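Local atomic coordinates of protein kinase domain-containing protein (Chaetomium thermophilum, PDB entry 6Z3U), a protein that probably phosphorylates serine and threonine side chains with ATP as the cyclin-dependent kinase of the CAK complex, acting among other targets on the RNA polymerase II tail. Residues Ser293-Pro297 against Ile308-Ile312; Ile305-Cys309 against Trp329-Met333; Ala230-Val234 against Arg391-Leu395; Ile197-Gly202 against Arg381-Thr385; Ile154-Ser159 against Leu170-Leu175. All blocks are in the same frame, centred on the assembly; numbering follows the deposited sequence.

Interaction 1 (Ser293-Pro297 against Ile308-Ile312)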
# COMPACT_ATOMS: atom_id res chain seq x y z
N SER B 293 23.66 -16.22 -16.83
CA SER B 293 23.50 -17.21 -15.78
C SER B 293 23.53 -16.47 -14.44
O SER B 293 24.09 -15.38 -14.35
CB SER B 293 24.61 -18.27 -15.84
OG SER B 293 25.79 -17.80 -15.20
N PRO B 294 22.93 -17.04 -13.40
CA PRO B 294 22.92 -16.36 -12.10
C PRO B 294 24.34 -16.09 -11.62
O PRO B 294 25.22 -16.94 -11.71
CB PRO B 294 22.18 -17.34 -11.18
CG PRO B 294 21.42 -18.24 -12.10
CD PRO B 294 22.24 -18.35 -13.34
N PHE B 295 24.56 -14.87 -11.12
CA PHE B 295 25.89 -14.49 -10.66
C PHE B 295 26.30 -15.30 -9.44
O PHE B 295 27.34 -15.98 -9.44
CB PHE B 295 25.93 -12.99 -10.35
CG PHE B 295 27.29 -12.47 -9.99
CD1 PHE B 295 28.44 -13.14 -10.38
CD2 PHE B 295 27.43 -11.31 -9.25
CE1 PHE B 295 29.69 -12.66 -10.05
CE2 PHE B 295 28.68 -10.82 -8.92
CZ PHE B 295 29.81 -11.50 -9.31
N LEU B 296 25.49 -15.25 -8.38
CA LEU B 296 25.75 -15.94 -7.12
C LEU B 296 24.55 -16.84 -6.81
O LEU B 296 23.65 -16.44 -6.07
CB LEU B 296 25.99 -14.95 -5.98
CG LEU B 296 26.97 -13.82 -6.26
CD1 LEU B 296 26.97 -12.82 -5.11
CD2 LEU B 296 28.36 -14.37 -6.49
N PRO B 297 24.52 -18.05 -7.35
CA PRO B 297 23.39 -18.97 -7.08
C PRO B 297 23.67 -19.88 -5.89
O PRO B 297 23.92 -21.09 -6.03
CB PRO B 297 23.26 -19.72 -8.40
CG PRO B 297 24.62 -19.63 -9.07
CD PRO B 297 25.47 -18.66 -8.29
N ILE B 308 29.06 -14.16 -1.87
CA ILE B 308 29.27 -12.72 -1.91
C ILE B 308 30.68 -12.38 -1.45
O ILE B 308 31.35 -11.51 -2.02
CB ILE B 308 28.20 -12.00 -1.07
CG1 ILE B 308 26.82 -12.21 -1.69
CG2 ILE B 308 28.52 -10.51 -0.97
CD1 ILE B 308 25.67 -11.70 -0.85
N CYS B 309 31.16 -13.07 -0.41
CA CYS B 309 32.53 -12.86 0.04
C CYS B 309 33.53 -13.21 -1.06
O CYS B 309 34.53 -12.52 -1.25
CB CYS B 309 32.81 -13.69 1.29
SG CYS B 309 31.99 -13.10 2.80
N LYS B 310 33.26 -14.29 -1.80
CA LYS B 310 34.20 -14.75 -2.82
C LYS B 310 34.23 -13.80 -4.01
O LYS B 310 35.31 -13.41 -4.48
CB LYS B 310 33.85 -16.17 -3.25
CG LYS B 310 34.78 -16.78 -4.29
CD LYS B 310 34.21 -18.09 -4.83
CE LYS B 310 35.06 -18.65 -5.97
NZ LYS B 310 36.33 -19.26 -5.49
N HIS B 311 33.06 -13.41 -4.51
CA HIS B 311 32.96 -12.70 -5.78
C HIS B 311 32.82 -11.19 -5.64
O HIS B 311 33.09 -10.48 -6.62
CB HIS B 311 31.76 -13.23 -6.59
CG HIS B 311 31.96 -14.60 -7.16
ND1 HIS B 311 33.04 -15.40 -6.83
CD2 HIS B 311 31.22 -15.31 -8.04
CE1 HIS B 311 32.95 -16.54 -7.49
NE2 HIS B 311 31.86 -16.52 -8.23
N ILE B 312 32.41 -10.68 -4.49
CA ILE B 312 32.29 -9.24 -4.27
C ILE B 312 33.30 -8.75 -3.25
O ILE B 312 33.99 -7.75 -3.48
CB ILE B 312 30.85 -8.87 -3.84
CG1 ILE B 312 29.88 -9.04 -5.01
CG2 ILE B 312 30.80 -7.44 -3.33
CD1 ILE B 312 29.24 -10.41 -5.06
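The CA of Leu296 comes within 7.1 Å of the CA of Ile308, where the loop that follows helix 276-291 runs past the last turn of helix 301-311. Leu296 forks over the helix with its two methyl groups. Its CD1 meets Ile308 CG1 at 3.5 Å and also touches the CD1 end of Ile312. Its CD2 turns the other way and lies against His311, 3.4 Å from CD2 of the imidazole. The same Leu296 CD2 sits 3.9 Å above the plane of the Phe295 ring, over its centre. This methyl therefore touches both the phenyl ring and His311. Phe295 has CG anti to the backbone N (chi1 -175°), which carries the ring out along the helix end. There the ring and the His311 imidazole lie at 30° to each other but are slid apart, with centroids 5.6 Å apart and little overlap. Phe295 CE2 reaches the CD1 of Ile312 at 3.9 Å. Beyond the two segments, Phe349 meets Phe295 edge-to-face, and Met284 of helix 276-291 touches both Phe295 and Leu296. No hydrogen bond crosses between the segments. The loop and the helix end are joined here by apolar packing in the kinase C-lobe, with CD2 and CB of His311 taking part. The contact should therefore depend on fit and on exclusion of water more than on direction.

Interaction 2 (Ile305-Cys309 against Trp329-Met333); sequences ITLIC and WWDPM
Trp330 presents the edge of its indole to helix 301-311, with Ile305 CB and Thr306 OG1 near the ring plane. One face is covered by the chain itself: Pro332 N lies 3.7 Å above the plane, toward the rim. Ile305 gives the largest share of the contact from the helix side. Its CG2 is 3.6 Å from Trp330 CE3, and its CD1 comes to the same ring atom at 3.7 Å. A chi1 of 179° swings the indole away from its own backbone N and across to the helix, bringing CE3 and CZ3 to Ile305 and Thr306. Thr306 OG1 lies 3.8 Å from Trp330 CZ3 and touches Pro332 CB, but its hydrogen bond goes to Met302 O. With an alanine in place of Trp330, Ile305 CG2 and CD1 would probably lose their cover and a gap would open beside Thr306. Farther along the helix, Cys309 SG is a loose neighbour of Pro332 CD at 4.4 Å. The extended chain then bends in an Asx turn, in which Asp331 OD2 accepts from Met333 N at 3.2 Å. This is packing at the outer part of the C-lobe, away from the active site. By its place after helix 301-311, the 329-333 segment probably belongs to the insert characteristic of CMGC kinases.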
# COMPACT_ATOMS: atom_id res chain seq x y z
N ILE B 305 26.22 -16.16 1.54
CA ILE B 305 27.18 -15.30 2.22
C ILE B 305 28.59 -15.58 1.71
O ILE B 305 29.35 -14.65 1.39
CB ILE B 305 27.09 -15.49 3.74
CG1 ILE B 305 25.77 -14.94 4.27
CG2 ILE B 305 28.28 -14.82 4.43
CD1 ILE B 305 25.49 -15.28 5.71
N THR B 306 28.96 -16.86 1.62
CA THR B 306 30.29 -17.21 1.13
C THR B 306 30.48 -16.74 -0.31
O THR B 306 31.56 -16.24 -0.67
CB THR B 306 30.50 -18.72 1.23
OG1 THR B 306 30.34 -19.14 2.59
CG2 THR B 306 31.89 -19.10 0.75
N LEU B 307 29.45 -16.87 -1.14
CA LEU B 307 29.57 -16.46 -2.53
C LEU B 307 29.80 -14.96 -2.64
O LEU B 307 30.65 -14.51 -3.42
CB LEU B 307 28.32 -16.87 -3.31
CG LEU B 307 28.22 -18.34 -3.71
CD1 LEU B 307 26.87 -18.63 -4.36
CD2 LEU B 307 29.35 -18.73 -4.64
N ILE B 308 29.06 -14.16 -1.87
CA ILE B 308 29.27 -12.72 -1.91
C ILE B 308 30.68 -12.38 -1.45
O ILE B 308 31.35 -11.51 -2.02
CB ILE B 308 28.20 -12.00 -1.07
CG1 ILE B 308 26.82 -12.21 -1.69
CG2 ILE B 308 28.52 -10.51 -0.97
CD1 ILE B 308 25.67 -11.70 -0.85
N CYS B 309 31.16 -13.07 -0.41
CA CYS B 309 32.53 -12.86 0.04
C CYS B 309 33.53 -13.21 -1.06
O CYS B 309 34.53 -12.52 -1.25
CB CYS B 309 32.81 -13.69 1.29
SG CYS B 309 31.99 -13.10 2.80
N TRP B 329 24.47 -11.84 11.68
CA TRP B 329 25.75 -11.76 11.01
C TRP B 329 26.48 -13.09 11.08
O TRP B 329 26.54 -13.73 12.13
CB TRP B 329 26.62 -10.67 11.64
CG TRP B 329 28.03 -10.68 11.14
CD1 TRP B 329 28.49 -10.16 9.97
CD2 TRP B 329 29.16 -11.27 11.79
NE1 TRP B 329 29.84 -10.37 9.86
CE2 TRP B 329 30.28 -11.06 10.96
CE3 TRP B 329 29.33 -11.96 13.00
CZ2 TRP B 329 31.55 -11.50 11.30
CZ3 TRP B 329 30.60 -12.40 13.33
CH2 TRP B 329 31.69 -12.17 12.48
N TRP B 330 27.03 -13.52 9.95
CA TRP B 330 27.79 -14.76 9.89
C TRP B 330 28.91 -14.61 8.87
O TRP B 330 28.75 -13.92 7.86
CB TRP B 330 26.90 -15.95 9.53
CG TRP B 330 27.65 -17.24 9.44
CD1 TRP B 330 27.97 -18.08 10.46
CD2 TRP B 330 28.18 -17.83 8.25
NE1 TRP B 330 28.67 -19.16 9.98
CE2 TRP B 330 28.81 -19.03 8.63
CE3 TRP B 330 28.18 -17.46 6.90
CZ2 TRP B 330 29.44 -19.87 7.71
CZ3 TRP B 330 28.81 -18.30 5.99
CH2 TRP B 330 29.42 -19.48 6.40
N ASP B 331 30.04 -15.25 9.16
CA ASP B 331 31.21 -15.20 8.30
C ASP B 331 31.77 -16.62 8.20
O ASP B 331 31.81 -17.34 9.21
CB ASP B 331 32.27 -14.25 8.86
CG ASP B 331 33.40 -14.01 7.88
OD1 ASP B 331 33.16 -13.36 6.84
OD2 ASP B 331 34.53 -14.48 8.14
N PRO B 332 32.21 -17.04 7.01
CA PRO B 332 32.73 -18.42 6.87
C PRO B 332 34.02 -18.66 7.63
O PRO B 332 34.47 -19.82 7.68
CB PRO B 332 32.93 -18.57 5.36
CG PRO B 332 33.10 -17.18 4.85
CD PRO B 332 32.24 -16.31 5.73
N MET B 333 34.63 -17.63 8.21
CA MET B 333 35.87 -17.77 8.96
C MET B 333 36.99 -18.32 8.08
O MET B 333 37.76 -19.20 8.48
CB MET B 333 35.67 -18.65 10.20
CG MET B 333 34.91 -17.94 11.31
SD MET B 333 34.50 -19.00 12.70
CE MET B 333 36.07 -19.78 13.03

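Interaction 3 (Ala230-Val234 against Arg391-Leu395); sequences ADGEV and RKEDL
Lys392 NZ bridges two acids of the 230-234 turn, donating to Asp231 OD2 at 3.2 Å and to Glu233 OE1 at 3.1 Å. Both bonds are salt bridges. The turn joins strands 226-228 and 234-236, the short hairpin between the catalytic loop and the DFG segment of protein kinases. The lysine approaches Asp231 OD2 from above the carboxylate plane, 49° out of it, and meets Glu233 OE1 on the anti side, tilted out of the carboxylate plane. Beyond CG its chain is extended: the methylenes run past Asp231 O and the ammonium end reaches both acids. The two carboxylates probably share its charge. Each has a second tie. Asp231 OD1 accepts from Glu233 N at 2.9 Å, an Asx turn that fixes the carboxylate. Glu233 OE2 is bound by Asn153 ND2. On the other segment, Arg391 pairs with Glu393 and Asp394, a separate salt-bridge network on the outer side of the short 3-10 segment 392-394. Gly232 faces this segment with phi 103° and psi -6°. A side chain there would run into Lys392 O, so the lack of one lets the backbones come close. The CA of Gly232 is 4.8 Å from the CA of Lys392. Leu395, which also packs on Trp200 of helix 194-213, closes the contact by setting its CD1 3.6 Å from Gly232 O.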
# COMPACT_ATOMS: atom_id res chain seq x y z
N ALA B 230 3.46 -6.85 -25.43
CA ALA B 230 3.46 -7.16 -26.85
C ALA B 230 4.37 -6.23 -27.64
O ALA B 230 4.95 -6.64 -28.65
CB ALA B 230 2.03 -7.07 -27.40
N ASP B 231 4.51 -4.98 -27.21
CA ASP B 231 5.35 -4.02 -27.92
C ASP B 231 6.82 -4.12 -27.54
O ASP B 231 7.64 -3.43 -28.14
CB ASP B 231 4.86 -2.59 -27.67
CG ASP B 231 4.98 -2.18 -26.22
OD1 ASP B 231 5.30 -3.05 -25.39
OD2 ASP B 231 4.76 -0.99 -25.92
N GLY B 232 7.16 -4.95 -26.55
CA GLY B 232 8.53 -5.13 -26.11
C GLY B 232 8.87 -4.43 -24.81
O GLY B 232 9.98 -4.62 -24.31
N GLU B 233 7.96 -3.63 -24.27
CA GLU B 233 8.20 -2.95 -23.00
C GLU B 233 8.13 -3.94 -21.85
O GLU B 233 7.19 -4.73 -21.76
CB GLU B 233 7.18 -1.83 -22.80
CG GLU B 233 7.47 -0.88 -21.64
CD GLU B 233 8.16 0.41 -22.09
OE1 GLU B 233 7.57 1.13 -22.92
OE2 GLU B 233 9.28 0.69 -21.61
N VAL B 234 9.14 -3.91 -20.98
CA VAL B 234 9.22 -4.82 -19.85
C VAL B 234 8.50 -4.21 -18.65
O VAL B 234 8.64 -3.02 -18.37
CB VAL B 234 10.69 -5.14 -19.51
CG1 VAL B 234 10.80 -5.76 -18.13
CG2 VAL B 234 11.28 -6.07 -20.55
N ARG B 391 15.65 -0.09 -29.47
CA ARG B 391 14.24 0.26 -29.43
C ARG B 391 13.41 -0.96 -29.08
O ARG B 391 13.65 -2.06 -29.59
CB ARG B 391 13.80 0.85 -30.77
CG ARG B 391 12.43 1.51 -30.75
CD ARG B 391 12.16 2.25 -32.06
NE ARG B 391 12.25 1.38 -33.22
CZ ARG B 391 11.21 0.87 -33.87
NH1 ARG B 391 9.97 1.14 -33.49
NH2 ARG B 391 11.42 0.08 -34.92
N LYS B 392 12.42 -0.77 -28.21
CA LYS B 392 11.64 -1.90 -27.71
C LYS B 392 11.02 -2.71 -28.85
O LYS B 392 10.86 -3.93 -28.72
CB LYS B 392 10.55 -1.42 -26.75
CG LYS B 392 9.73 -0.25 -27.28
CD LYS B 392 8.41 -0.12 -26.54
CE LYS B 392 7.75 1.21 -26.83
NZ LYS B 392 6.70 1.52 -25.82
N GLU B 393 10.69 -2.06 -29.96
CA GLU B 393 10.13 -2.78 -31.09
C GLU B 393 11.15 -3.71 -31.74
O GLU B 393 10.76 -4.66 -32.43
CB GLU B 393 9.60 -1.80 -32.13
CG GLU B 393 8.20 -1.25 -31.84
CD GLU B 393 8.18 -0.28 -30.67
OE1 GLU B 393 7.20 -0.32 -29.89
OE2 GLU B 393 9.14 0.51 -30.53
N ASP B 394 12.44 -3.47 -31.52
CA ASP B 394 13.49 -4.29 -32.10
C ASP B 394 14.10 -5.27 -31.10
O ASP B 394 15.06 -5.97 -31.45
CB ASP B 394 14.60 -3.40 -32.67
CG ASP B 394 14.16 -2.64 -33.91
OD1 ASP B 394 12.94 -2.55 -34.15
OD2 ASP B 394 15.04 -2.14 -34.64
N LEU B 395 13.57 -5.35 -29.89
CA LEU B 395 14.14 -6.25 -28.89
C LEU B 395 13.86 -7.70 -29.27
O LEU B 395 12.89 -8.00 -29.97
CB LEU B 395 13.56 -5.94 -27.51
CG LEU B 395 14.14 -4.73 -26.78
CD1 LEU B 395 13.33 -4.42 -25.53
CD2 LEU B 395 15.60 -4.98 -26.41

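Interaction 4 (Ile197-Gly202 against Arg381-Thr385); sequences IKAWMG and RWWRT
Lys198 runs past the rings of Trp382 and Trp383 to reach the end of the short, weakly bonded helix 381-384. The lysine sets out trans to its N (chi1 -177°), stays extended, then bends at chi3 (-70°), which brings CE over the five-membered ring of Trp382. CE lies 3.7 Å from the centroid of that ring, a CH-pi contact. NZ is 4.3 Å from the same centroid, a cation-pi contact over the face. NZ also donates to Trp382 O at 2.7 Å, nearly in line with the carbonyl bond, and to Pro387 O. At Trp383 a chi1 of -49° turns the six-membered part of the indole to the lysine, where CE3 reaches Lys198 CG at 3.6 Å, and the ring runs on past Gly202. Met201 CB meets both indoles at their edges, Trp383 CH2 at 3.6 Å and Trp382 CZ3 at 3.9 Å. With a leucine in place of Trp382, the lysine ammonium would probably lose its pi partner and a gap open beside Met201. Phe286 of helix 276-291 packs near Trp382, deep in the C-lobe. The buried charge of Lys198 thus appears to be met by carbonyl oxygens and pi electrons, which ties segment 381-385 to helix 194-213.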
# COMPACT_ATOMS: atom_id res chain seq x y z
N ILE B 197 20.68 -5.28 -23.52
CA ILE B 197 20.79 -5.23 -22.07
C ILE B 197 20.52 -3.82 -21.57
O ILE B 197 19.80 -3.62 -20.59
CB ILE B 197 22.18 -5.74 -21.63
CG1 ILE B 197 22.36 -7.20 -22.07
CG2 ILE B 197 22.35 -5.60 -20.12
CD1 ILE B 197 23.72 -7.78 -21.75
N LYS B 198 21.10 -2.82 -22.24
CA LYS B 198 20.90 -1.44 -21.82
C LYS B 198 19.44 -1.03 -21.93
O LYS B 198 18.94 -0.25 -21.11
CB LYS B 198 21.78 -0.51 -22.66
CG LYS B 198 21.70 0.96 -22.26
CD LYS B 198 22.61 1.85 -23.10
CE LYS B 198 24.08 1.60 -22.79
NZ LYS B 198 24.97 2.55 -23.53
N ALA B 199 18.73 -1.55 -22.93
CA ALA B 199 17.32 -1.22 -23.07
C ALA B 199 16.49 -1.85 -21.96
O ALA B 199 15.62 -1.19 -21.38
CB ALA B 199 16.81 -1.66 -24.44
N TRP B 200 16.75 -3.12 -21.66
CA TRP B 200 16.02 -3.79 -20.58
C TRP B 200 16.33 -3.15 -19.24
O TRP B 200 15.42 -2.82 -18.47
CB TRP B 200 16.38 -5.28 -20.56
CG TRP B 200 15.78 -6.07 -21.68
CD1 TRP B 200 14.57 -5.86 -22.28
CD2 TRP B 200 16.36 -7.19 -22.35
NE1 TRP B 200 14.36 -6.79 -23.27
CE2 TRP B 200 15.44 -7.62 -23.33
CE3 TRP B 200 17.57 -7.88 -22.21
CZ2 TRP B 200 15.70 -8.70 -24.17
CZ3 TRP B 200 17.82 -8.96 -23.05
CH2 TRP B 200 16.89 -9.36 -24.01
N MET B 201 17.62 -2.96 -18.94
CA MET B 201 18.00 -2.37 -17.66
C MET B 201 17.39 -0.99 -17.48
O MET B 201 17.03 -0.60 -16.37
CB MET B 201 19.52 -2.30 -17.56
CG MET B 201 20.19 -3.65 -17.34
SD MET B 201 19.73 -4.41 -15.78
CE MET B 201 20.31 -3.17 -14.62
N GLY B 202 17.27 -0.22 -18.57
CA GLY B 202 16.60 1.07 -18.48
C GLY B 202 15.16 0.94 -18.02
O GLY B 202 14.67 1.74 -17.22
N ARG B 381 26.08 7.70 -16.52
CA ARG B 381 26.55 7.92 -17.88
C ARG B 381 26.30 6.73 -18.80
O ARG B 381 26.28 6.90 -20.02
CB ARG B 381 28.04 8.24 -17.90
CG ARG B 381 28.43 9.61 -17.38
CD ARG B 381 29.66 10.14 -18.11
NE ARG B 381 30.36 11.18 -17.35
CZ ARG B 381 30.01 12.47 -17.35
NH1 ARG B 381 30.71 13.34 -16.63
NH2 ARG B 381 28.97 12.89 -18.05
N TRP B 382 26.11 5.53 -18.24
CA TRP B 382 25.99 4.34 -19.08
C TRP B 382 24.87 4.49 -20.10
O TRP B 382 24.98 4.00 -21.23
CB TRP B 382 25.74 3.11 -18.21
CG TRP B 382 25.75 1.83 -18.99
CD1 TRP B 382 26.64 1.46 -19.95
CD2 TRP B 382 24.81 0.76 -18.88
NE1 TRP B 382 26.32 0.22 -20.44
CE2 TRP B 382 25.20 -0.23 -19.80
CE3 TRP B 382 23.68 0.53 -18.09
CZ2 TRP B 382 24.50 -1.43 -19.96
CZ3 TRP B 382 22.98 -0.65 -18.24
CH2 TRP B 382 23.40 -1.62 -19.17
N TRP B 383 23.77 5.15 -19.72
CA TRP B 383 22.63 5.24 -20.62
C TRP B 383 22.94 6.13 -21.82
O TRP B 383 22.56 5.81 -22.95
CB TRP B 383 21.41 5.77 -19.88
CG TRP B 383 21.14 5.07 -18.59
CD1 TRP B 383 21.25 5.60 -17.33
CD2 TRP B 383 20.73 3.71 -18.42
NE1 TRP B 383 20.93 4.65 -16.40
CE2 TRP B 383 20.61 3.48 -17.04
CE3 TRP B 383 20.46 2.66 -19.30
CZ2 TRP B 383 20.22 2.25 -16.52
CZ3 TRP B 383 20.08 1.44 -18.79
CH2 TRP B 383 19.97 1.24 -17.41
N ARG B 384 23.64 7.25 -21.60
CA ARG B 384 23.98 8.17 -22.67
C ARG B 384 25.32 7.85 -23.34
O ARG B 384 25.70 8.56 -24.28
CB ARG B 384 23.99 9.61 -22.15
CG ARG B 384 24.72 9.85 -20.82
CD ARG B 384 24.14 11.07 -20.10
NE ARG B 384 24.58 11.16 -18.71
CZ ARG B 384 25.52 11.98 -18.26
NH1 ARG B 384 26.15 12.82 -19.08
NH2 ARG B 384 25.84 11.98 -16.97
N THR B 385 26.02 6.82 -22.89
CA THR B 385 27.22 6.35 -23.56
C THR B 385 26.85 5.36 -24.66
O THR B 385 25.91 4.57 -24.51
CB THR B 385 28.17 5.68 -22.57
OG1 THR B 385 28.74 6.67 -21.71
CG2 THR B 385 29.29 4.95 -23.29

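Interaction 5 (Ile154-Ser159 against Leu170-Leu175)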
# COMPACT_ATOMS: atom_id res chain seq x y z
N ILE B 154 5.47 -0.85 -15.00
CA ILE B 154 4.83 -1.58 -13.91
C ILE B 154 3.55 -2.19 -14.47
O ILE B 154 2.76 -1.49 -15.12
CB ILE B 154 4.52 -0.68 -12.70
CG1 ILE B 154 5.79 0.01 -12.19
CG2 ILE B 154 3.88 -1.50 -11.59
CD1 ILE B 154 6.72 -0.91 -11.43
N ILE B 155 3.34 -3.48 -14.21
CA ILE B 155 2.16 -4.16 -14.73
C ILE B 155 0.91 -3.42 -14.28
O ILE B 155 0.73 -3.13 -13.09
CB ILE B 155 2.14 -5.63 -14.29
CG1 ILE B 155 1.02 -6.38 -15.01
CG2 ILE B 155 1.97 -5.74 -12.79
CD1 ILE B 155 1.02 -7.86 -14.74
N GLY B 156 0.04 -3.09 -15.23
CA GLY B 156 -1.13 -2.29 -14.94
C GLY B 156 -2.28 -3.13 -14.43
O GLY B 156 -2.66 -4.12 -15.06
N LEU B 157 -2.83 -2.72 -13.30
CA LEU B 157 -4.04 -3.34 -12.75
C LEU B 157 -5.24 -2.60 -13.34
O LEU B 157 -5.55 -1.48 -12.93
CB LEU B 157 -4.03 -3.29 -11.23
CG LEU B 157 -5.22 -3.95 -10.52
CD1 LEU B 157 -5.29 -5.43 -10.84
CD2 LEU B 157 -5.13 -3.73 -9.03
N ILE B 158 -5.90 -3.22 -14.31
CA ILE B 158 -6.98 -2.55 -15.02
C ILE B 158 -8.23 -2.45 -14.15
O ILE B 158 -8.89 -1.41 -14.11
CB ILE B 158 -7.28 -3.27 -16.35
CG1 ILE B 158 -6.11 -3.07 -17.31
CG2 ILE B 158 -8.60 -2.78 -16.93
CD1 ILE B 158 -6.12 -4.01 -18.50
N SER B 159 -8.57 -3.52 -13.44
CA SER B 159 -9.80 -3.55 -12.66
C SER B 159 -9.72 -4.69 -11.65
O SER B 159 -8.86 -5.57 -11.74
CB SER B 159 -11.02 -3.72 -13.57
OG SER B 159 -12.20 -3.88 -12.82
N LEU B 170 -8.26 -10.33 -10.60
CA LEU B 170 -7.46 -9.17 -11.00
C LEU B 170 -7.42 -9.10 -12.52
O LEU B 170 -6.91 -10.01 -13.17
CB LEU B 170 -6.04 -9.27 -10.45
CG LEU B 170 -5.89 -9.46 -8.94
CD1 LEU B 170 -4.42 -9.44 -8.56
CD2 LEU B 170 -6.66 -8.39 -8.18
N VAL B 171 -7.94 -8.01 -13.07
CA VAL B 171 -7.87 -7.75 -14.50
C VAL B 171 -6.58 -6.98 -14.75
O VAL B 171 -6.46 -5.82 -14.36
CB VAL B 171 -9.10 -6.97 -14.99
CG1 VAL B 171 -9.08 -6.87 -16.51
CG2 VAL B 171 -10.38 -7.64 -14.51
N LEU B 172 -5.62 -7.64 -15.39
CA LEU B 172 -4.27 -7.11 -15.52
C LEU B 172 -3.91 -6.91 -16.99
O LEU B 172 -4.57 -7.42 -17.89
CB LEU B 172 -3.25 -8.06 -14.88
CG LEU B 172 -3.40 -8.32 -13.39
CD1 LEU B 172 -2.72 -9.62 -13.01
CD2 LEU B 172 -2.81 -7.17 -12.60
N GLU B 173 -2.85 -6.14 -17.20
CA GLU B 173 -2.30 -5.96 -18.53
C GLU B 173 -1.97 -7.31 -19.14
O GLU B 173 -1.44 -8.20 -18.47
CB GLU B 173 -1.04 -5.09 -18.46
CG GLU B 173 -1.05 -3.88 -19.37
CD GLU B 173 0.25 -3.10 -19.30
OE1 GLU B 173 0.58 -2.59 -18.20
OE2 GLU B 173 0.94 -2.98 -20.33
N TYR B 174 -2.28 -7.47 -20.42
CA TYR B 174 -1.96 -8.69 -21.15
C TYR B 174 -0.54 -8.58 -21.69
O TYR B 174 -0.25 -7.73 -22.54
CB TYR B 174 -2.96 -8.92 -22.28
CG TYR B 174 -2.72 -10.21 -23.04
CD1 TYR B 174 -2.88 -11.44 -22.41
CD2 TYR B 174 -2.36 -10.19 -24.37
CE1 TYR B 174 -2.67 -12.62 -23.10
CE2 TYR B 174 -2.15 -11.37 -25.07
CZ TYR B 174 -2.31 -12.58 -24.43
OH TYR B 174 -2.10 -13.76 -25.11
N LEU B 175 0.35 -9.46 -21.21
CA LEU B 175 1.77 -9.44 -21.55
C LEU B 175 2.13 -10.78 -22.18
O LEU B 175 2.60 -11.70 -21.49
CB LEU B 175 2.62 -9.17 -20.31
CG LEU B 175 2.16 -7.96 -19.48
CD1 LEU B 175 2.98 -7.83 -18.21
CD2 LEU B 175 2.23 -6.68 -20.30
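Leu157 and Leu172 point to one face of the hairpin, Ser159 and Val171 to the other. On the first face Leu157 CD1 meets Leu172 CD2 at 3.5 Å, the two chains crossing at a slant, and also touches Leu170 CB. On the second, the Ser159 CB is beside the Val171 CB. Ile158 points toward the partner strand, and its CB lies 4.0 Å from Val171 CG1. Between the pairs the register shifts by one: Ile158 N and Ser159 N both donate to Val171 O, at 2.7 and 3.3 Å, a classic beta bulge. Val171 N returns a bond to Ser159 O. Beyond the strands, Glu173 N donates to Gly156 O, and the extended Glu173 side chain lets OE1 accept from Gly156 N at 3.1 Å. Its OE2 pairs with Lys235. Ile155 CD1 and Leu175 CD1 meet at 4.0 Å where the chains part. Leu172 probably holds the gatekeeper position, next to the predicted ATP-binding Lys122, and the following residues would form the hinge. The hairpin closes one side of the N-lobe sheet: strand 168-172 pairs onward with strand 118-124, helix 136-148 packs on Leu157 through Leu145, and Tyr92 of strand 92-99 touches Val171.

Overall arrangement
Interaction 5 comes first along the chain and belongs to the N-lobe sheet and hinge region. The other four are in the C-lobe or at its border. Interactions 4 and 3 alternate: 197-202, 230-234, 381-385, then 391-395. Interactions 1 and 2 fall between these, share helix 301-311, and have centres 11 Å apart. Interactions 3 and 4 touch through Leu395 and Val234 on Trp200, with centres 15 Å apart. Interaction 3 comes to about 5 Å, nearest atoms, of interaction 5, while interaction 2 is about 40 Å from it between centres. The C-terminal segments thus fold back along helix 194-213 towards the hinge side, and helix 301-311 carries both contacts at the far end of the C-lobe.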